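Local coordinates for TATA-box-binding protein (Methanococcus jannaschii, PDB 2Z8U), which probably binds the TATA box of archaeal promoters as a general transcription factor that helps RNA polymerase start transcription, at residues B[18-23]-B[104-109]; B[148-153]-B[163-168]. All coordinates share one frame; numbering follows the deposited sequence.

Contact 1. Residues B[18-23]-B[104-109]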
loop_
_atom_site.group_PDB
_atom_site.type_symbol
_atom_site.label_atom_id
_atom_site.label_comp_id
_atom_site.label_asym_id
_atom_site.label_seq_id
_atom_site.Cartn_x
_atom_site.Cartn_y
_atom_site.Cartn_z
ATOM N N VAL B 18 -31.570 -16.075 4.670
ATOM C CA VAL B 18 -30.847 -16.303 3.420
ATOM C C VAL B 18 -30.945 -15.047 2.561
ATOM O O VAL B 18 -31.872 -14.256 2.748
ATOM C CB VAL B 18 -31.388 -17.518 2.639
ATOM C CG1 VAL B 18 -31.330 -18.799 3.458
ATOM C CG2 VAL B 18 -32.834 -17.279 2.121
ATOM N N VAL B 19 -29.959 -14.831 1.687
ATOM C CA VAL B 19 -30.049 -13.817 0.634
ATOM C C VAL B 19 -30.043 -14.622 -0.667
ATOM O O VAL B 19 -29.203 -15.491 -0.837
ATOM C CB VAL B 19 -28.868 -12.809 0.701
ATOM C CG1 VAL B 19 -28.887 -11.819 -0.499
ATOM C CG2 VAL B 19 -28.873 -12.054 2.047
ATOM N N VAL B 20 -31.001 -14.381 -1.549
ATOM C CA VAL B 20 -31.065 -15.105 -2.816
ATOM C C VAL B 20 -31.080 -14.136 -4.002
ATOM O O VAL B 20 -31.463 -12.957 -3.849
ATOM C CB VAL B 20 -32.304 -16.027 -2.901
ATOM C CG1 VAL B 20 -32.335 -17.044 -1.731
ATOM C CG2 VAL B 20 -33.628 -15.208 -2.962
ATOM N N SER B 21 -30.648 -14.630 -5.159
ATOM C CA SER B 21 -30.798 -13.885 -6.411
ATOM C C SER B 21 -31.491 -14.731 -7.453
ATOM O O SER B 21 -31.480 -15.969 -7.380
ATOM C CB SER B 21 -29.428 -13.456 -6.980
ATOM O OG SER B 21 -28.610 -14.604 -7.172
ATOM N N THR B 22 -32.087 -14.057 -8.439
ATOM C CA THR B 22 -32.595 -14.734 -9.597
ATOM C C THR B 22 -32.740 -13.718 -10.736
ATOM O O THR B 22 -32.366 -12.547 -10.581
ATOM C CB THR B 22 -33.933 -15.477 -9.297
ATOM O OG1 THR B 22 -34.244 -16.327 -10.397
ATOM C CG2 THR B 22 -35.095 -14.498 -9.079
ATOM N N LYS B 23 -33.235 -14.186 -11.876
ATOM C CA LYS B 23 -33.570 -13.327 -12.986
ATOM C C LYS B 23 -35.016 -13.626 -13.378
ATOM O O LYS B 23 -35.363 -14.775 -13.630
ATOM C CB LYS B 23 -32.611 -13.576 -14.152
ATOM C CG LYS B 23 -32.774 -12.552 -15.294
ATOM C CD LYS B 23 -31.563 -12.597 -16.230
ATOM C CE LYS B 23 -31.637 -11.470 -17.260
ATOM N NZ LYS B 23 -30.266 -10.927 -17.477
ATOM N N ILE B 104 -33.929 -20.033 -8.137
ATOM C CA ILE B 104 -33.515 -19.180 -7.041
ATOM C C ILE B 104 -32.128 -19.632 -6.535
ATOM O O ILE B 104 -31.974 -20.796 -6.165
ATOM C CB ILE B 104 -34.552 -19.243 -5.898
ATOM C CG1 ILE B 104 -35.981 -18.951 -6.415
ATOM C CG2 ILE B 104 -34.125 -18.357 -4.715
ATOM C CD1 ILE B 104 -36.170 -17.673 -7.186
ATOM N N LYS B 105 -31.144 -18.725 -6.539
ATOM C CA LYS B 105 -29.753 -19.034 -6.124
ATOM C C LYS B 105 -29.427 -18.429 -4.757
ATOM O O LYS B 105 -29.673 -17.232 -4.530
ATOM C CB LYS B 105 -28.762 -18.492 -7.181
ATOM C CG LYS B 105 -27.283 -18.654 -6.796
ATOM C CD LYS B 105 -26.433 -18.653 -8.050
ATOM C CE LYS B 105 -25.442 -17.515 -8.054
ATOM N NZ LYS B 105 -24.914 -17.255 -9.435
ATOM N N ILE B 106 -28.853 -19.222 -3.851
ATOM C CA ILE B 106 -28.431 -18.671 -2.569
ATOM C C ILE B 106 -27.166 -17.842 -2.761
ATOM O O ILE B 106 -26.195 -18.327 -3.311
ATOM C CB ILE B 106 -28.227 -19.781 -1.471
ATOM C CG1 ILE B 106 -29.590 -20.339 -1.031
ATOM C CG2 ILE B 106 -27.498 -19.219 -0.253
ATOM C CD1 ILE B 106 -29.484 -21.709 -0.292
ATOM N N GLN B 107 -27.204 -16.586 -2.322
ATOM C CA GLN B 107 -26.034 -15.724 -2.359
ATOM C C GLN B 107 -25.348 -15.611 -1.009
ATOM O O GLN B 107 -24.140 -15.433 -0.945
ATOM C CB GLN B 107 -26.394 -14.324 -2.819
ATOM C CG GLN B 107 -26.833 -14.247 -4.260
ATOM C CD GLN B 107 -25.701 -14.542 -5.231
ATOM O OE1 GLN B 107 -24.518 -14.470 -4.873
ATOM N NE2 GLN B 107 -26.060 -14.892 -6.463
ATOM N N ASN B 108 -26.134 -15.623 0.052
ATOM C CA ASN B 108 -25.606 -15.507 1.419
ATOM C C ASN B 108 -26.561 -16.191 2.399
ATOM O O ASN B 108 -27.729 -16.402 2.091
ATOM C CB ASN B 108 -25.448 -14.020 1.806
ATOM C CG ASN B 108 -24.232 -13.752 2.695
ATOM O OD1 ASN B 108 -23.876 -14.561 3.548
ATOM N ND2 ASN B 108 -23.602 -12.576 2.502
ATOM N N MET B 109 -26.056 -16.538 3.581
ATOM C CA MET B 109 -26.894 -17.059 4.672
ATOM C C MET B 109 -26.285 -16.657 5.993
ATOM O O MET B 109 -25.066 -16.526 6.103
ATOM C CB MET B 109 -26.969 -18.589 4.670
ATOM C CG MET B 109 -27.153 -19.261 3.332
ATOM S SD MET B 109 -27.001 -21.065 3.344
ATOM C CE MET B 109 -28.664 -21.515 3.786
#

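Contact 2. Residues B[148-153]-B[163-168]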
loop_
_atom_site.group_PDB
_atom_site.type_symbol
_atom_site.label_atom_id
_atom_site.label_comp_id
_atom_site.label_asym_id
_atom_site.label_seq_id
_atom_site.Cartn_x
_atom_site.Cartn_y
_atom_site.Cartn_z
ATOM N N PRO B 148 -14.903 -23.234 4.497
ATOM C CA PRO B 148 -15.514 -22.405 3.464
ATOM C C PRO B 148 -15.183 -20.938 3.699
ATOM O O PRO B 148 -14.739 -20.564 4.795
ATOM C CB PRO B 148 -17.020 -22.669 3.636
ATOM C CG PRO B 148 -17.176 -23.094 5.040
ATOM C CD PRO B 148 -15.907 -23.824 5.403
ATOM N N LYS B 149 -15.368 -20.124 2.670
ATOM C CA LYS B 149 -15.075 -18.694 2.759
ATOM C C LYS B 149 -16.197 -18.022 3.530
ATOM O O LYS B 149 -17.223 -17.653 2.956
ATOM C CB LYS B 149 -14.933 -18.100 1.357
ATOM C CG LYS B 149 -14.745 -16.591 1.325
ATOM C CD LYS B 149 -14.846 -16.068 -0.112
ATOM C CE LYS B 149 -14.833 -14.537 -0.118
ATOM N NZ LYS B 149 -15.144 -14.011 -1.481
ATOM N N VAL B 150 -16.013 -17.905 4.846
ATOM C CA VAL B 150 -17.045 -17.359 5.730
ATOM C C VAL B 150 -16.457 -16.389 6.748
ATOM O O VAL B 150 -15.253 -16.376 6.978
ATOM C CB VAL B 150 -17.832 -18.470 6.465
ATOM C CG1 VAL B 150 -18.599 -19.338 5.449
ATOM C CG2 VAL B 150 -16.919 -19.320 7.315
ATOM N N VAL B 151 -17.321 -15.580 7.348
ATOM C CA VAL B 151 -16.946 -14.721 8.455
ATOM C C VAL B 151 -17.686 -15.225 9.647
ATOM O O VAL B 151 -18.903 -15.440 9.588
ATOM C CB VAL B 151 -17.285 -13.226 8.202
ATOM C CG1 VAL B 151 -17.058 -12.381 9.496
ATOM C CG2 VAL B 151 -16.439 -12.714 7.085
ATOM N N VAL B 152 -16.952 -15.454 10.731
ATOM C CA VAL B 152 -17.546 -16.005 11.958
ATOM C C VAL B 152 -17.455 -14.964 13.076
ATOM O O VAL B 152 -16.445 -14.282 13.199
ATOM C CB VAL B 152 -16.827 -17.301 12.399
ATOM C CG1 VAL B 152 -17.491 -17.901 13.662
ATOM C CG2 VAL B 152 -16.826 -18.337 11.249
ATOM N N LEU B 153 -18.530 -14.812 13.830
ATOM C CA LEU B 153 -18.506 -14.009 15.045
ATOM C C LEU B 153 -18.798 -14.921 16.223
ATOM O O LEU B 153 -19.778 -15.679 16.213
ATOM C CB LEU B 153 -19.543 -12.889 14.992
ATOM C CG LEU B 153 -19.736 -12.180 13.648
ATOM C CD1 LEU B 153 -20.985 -11.325 13.715
ATOM C CD2 LEU B 153 -18.520 -11.335 13.308
ATOM N N THR B 163 -21.451 -16.105 8.709
ATOM C CA THR B 163 -21.997 -15.362 7.559
ATOM C C THR B 163 -21.172 -15.613 6.306
ATOM O O THR B 163 -20.066 -16.149 6.380
ATOM C CB THR B 163 -22.125 -13.837 7.844
ATOM O OG1 THR B 163 -20.824 -13.238 7.935
ATOM C CG2 THR B 163 -22.842 -13.573 9.170
ATOM N N GLY B 164 -21.698 -15.239 5.143
ATOM C CA GLY B 164 -20.972 -15.448 3.897
ATOM C C GLY B 164 -21.191 -16.823 3.299
ATOM O O GLY B 164 -20.580 -17.180 2.286
ATOM N N LEU B 165 -22.095 -17.581 3.907
ATOM C CA LEU B 165 -22.409 -18.952 3.495
ATOM C C LEU B 165 -23.161 -19.087 2.182
ATOM O O LEU B 165 -24.078 -18.323 1.918
ATOM C CB LEU B 165 -23.268 -19.604 4.563
ATOM C CG LEU B 165 -22.528 -19.979 5.833
ATOM C CD1 LEU B 165 -23.515 -20.108 6.976
ATOM C CD2 LEU B 165 -21.771 -21.262 5.590
ATOM N N LYS B 166 -22.795 -20.100 1.396
ATOM C CA LYS B 166 -23.492 -20.430 0.148
ATOM C C LYS B 166 -24.373 -21.666 0.283
ATOM O O LYS B 166 -25.180 -21.964 -0.610
ATOM C CB LYS B 166 -22.486 -20.629 -0.985
ATOM C CG LYS B 166 -21.527 -19.456 -1.146
ATOM C CD LYS B 166 -22.175 -18.353 -1.964
ATOM C CE LYS B 166 -21.302 -17.100 -2.000
ATOM N NZ LYS B 166 -21.960 -16.037 -2.792
ATOM N N SER B 167 -24.224 -22.387 1.393
ATOM C CA SER B 167 -25.005 -23.602 1.595
ATOM C C SER B 167 -25.043 -24.053 3.034
ATOM O O SER B 167 -24.136 -23.776 3.840
ATOM C CB SER B 167 -24.501 -24.760 0.716
ATOM O OG SER B 167 -23.354 -25.361 1.296
ATOM N N GLU B 168 -26.122 -24.759 3.340
ATOM C CA GLU B 168 -26.307 -25.391 4.632
ATOM C C GLU B 168 -25.179 -26.406 4.929
ATOM O O GLU B 168 -24.686 -26.478 6.048
ATOM C CB GLU B 168 -27.700 -26.038 4.657
ATOM C CG GLU B 168 -28.321 -26.139 6.034
ATOM C CD GLU B 168 -28.080 -27.484 6.673
ATOM O OE1 GLU B 168 -27.762 -28.439 5.931
ATOM O OE2 GLU B 168 -28.210 -27.583 7.915
HETATM O O HOH W 1 -18.832 -18.987 1.148
#

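Contact 1. Residues B[18-23]-B[104-109]
Gln107 and Ser21 meet through their side chains. Gln107 NE2 donates to Ser21 OG at 2.7 Å, with OG in the plane of the amide. A chi1 of 57° puts Ser21 OG on the side of strand 14-23 where the Gln107 amide lies. A leucine in place of Gln107 would probably leave Ser21 OG without this donor. With Asn108, Gln107 also faces Val19 in a classic beta bulge between antiparallel strands. Val19 O takes the N-H of each from the same face of its plane, Gln107 N at 2.7 Å and Asn108 N at 3.2 Å. Val19 and Asn108 lie side by side, CB to CB 3.8 Å. They share one sheet face with Ser21 and Lys105; the opposite face carries Val18, Val20, Ile106 and Met109. There Ile104 CG2 presses on Val20 CB at 3.5 Å, a tight fit, while Ile104 CD1 reaches Thr22 CB at 3.8 Å. Val18 CG1 meets Met109 CE alongside. Thr22 OG1 bonds to the backbone O of Glu103. This strand pairing joins the two repeats at the middle of the curved, saddle-shaped TBP sheet. Strand 68-72 flanks strand 14-23 on its other edge, and Val20 and Ile104 pack on helix 77-94.

Contact 2. Residues B[148-153]-B[163-168]
Val151 and Thr163 form the tightly bonded part of this contact. They are an antiparallel hydrogen-bonded pair. Thr163 N donates to Val151 O at 2.8 Å, and Val151 N returns a bond to Thr163 O at 3.0 Å. With chi1 at 69°, Thr163 turns OG1 to the neighbouring strand, where it adds a weak bond to Val151 O and lies 3.5 Å from Val151 CB. Val150 closes in beside the pair. Its CB approaches Thr163 O at 3.2 Å, and its CG1 touches Leu165 CD2 at 3.7 Å, the two side chains crossing at a slant.

Past Thr163 the chain leaves the strand and the direct bonding ends. Gly164 turns with a positive phi (86°), where a CB would crowd the carbonyl O before it and the backbone of Lys149 and Val150. Lys149 O and Gly164 O are 3.5 Å apart, both acceptors. One water bridges them, donating to each at 2.8 Å. Arg144 of the second subunit also bonds to Lys149 O, and weakly to Gly164 O. The side chain of Lys149 is exposed, and its NZ makes a long, weak ion pair with Asp146 OD1 of the second subunit.

The contact ties strand 149-154 to the turn that leads from strand 159-163 into helix 168-183. Ser167 is the N-cap of that helix, its OG accepting from Asp170 N. Leu165 touches Ala171 of the helix and Met109 and Ala111 of strand 105-114. Val150 also touches Leu145 on strand 141-146.

How the contacts relate
Contact 1 joins repeat 1 to repeat 2, whereas contact 2 lies wholly within repeat 2. Their centres are about 14 Å apart, and both reach the same antiparallel sheet. Strand 105-114 is the link: it pairs with strand 14-23 on one edge and with strand 159-163 on the other. The bulge of contact 1 meets the turn of contact 2 directly. Lys166 NZ lies 2.9 Å from Gln107 O, a probable hydrogen bond. Asn108 OD1 takes a weak bond from Gly164 N, and Met109 CG packs on Leu165 O at 3.5 Å. Both contacts also touch the second subunit. In TBP relatives the concave face of this sheet binds the TATA box.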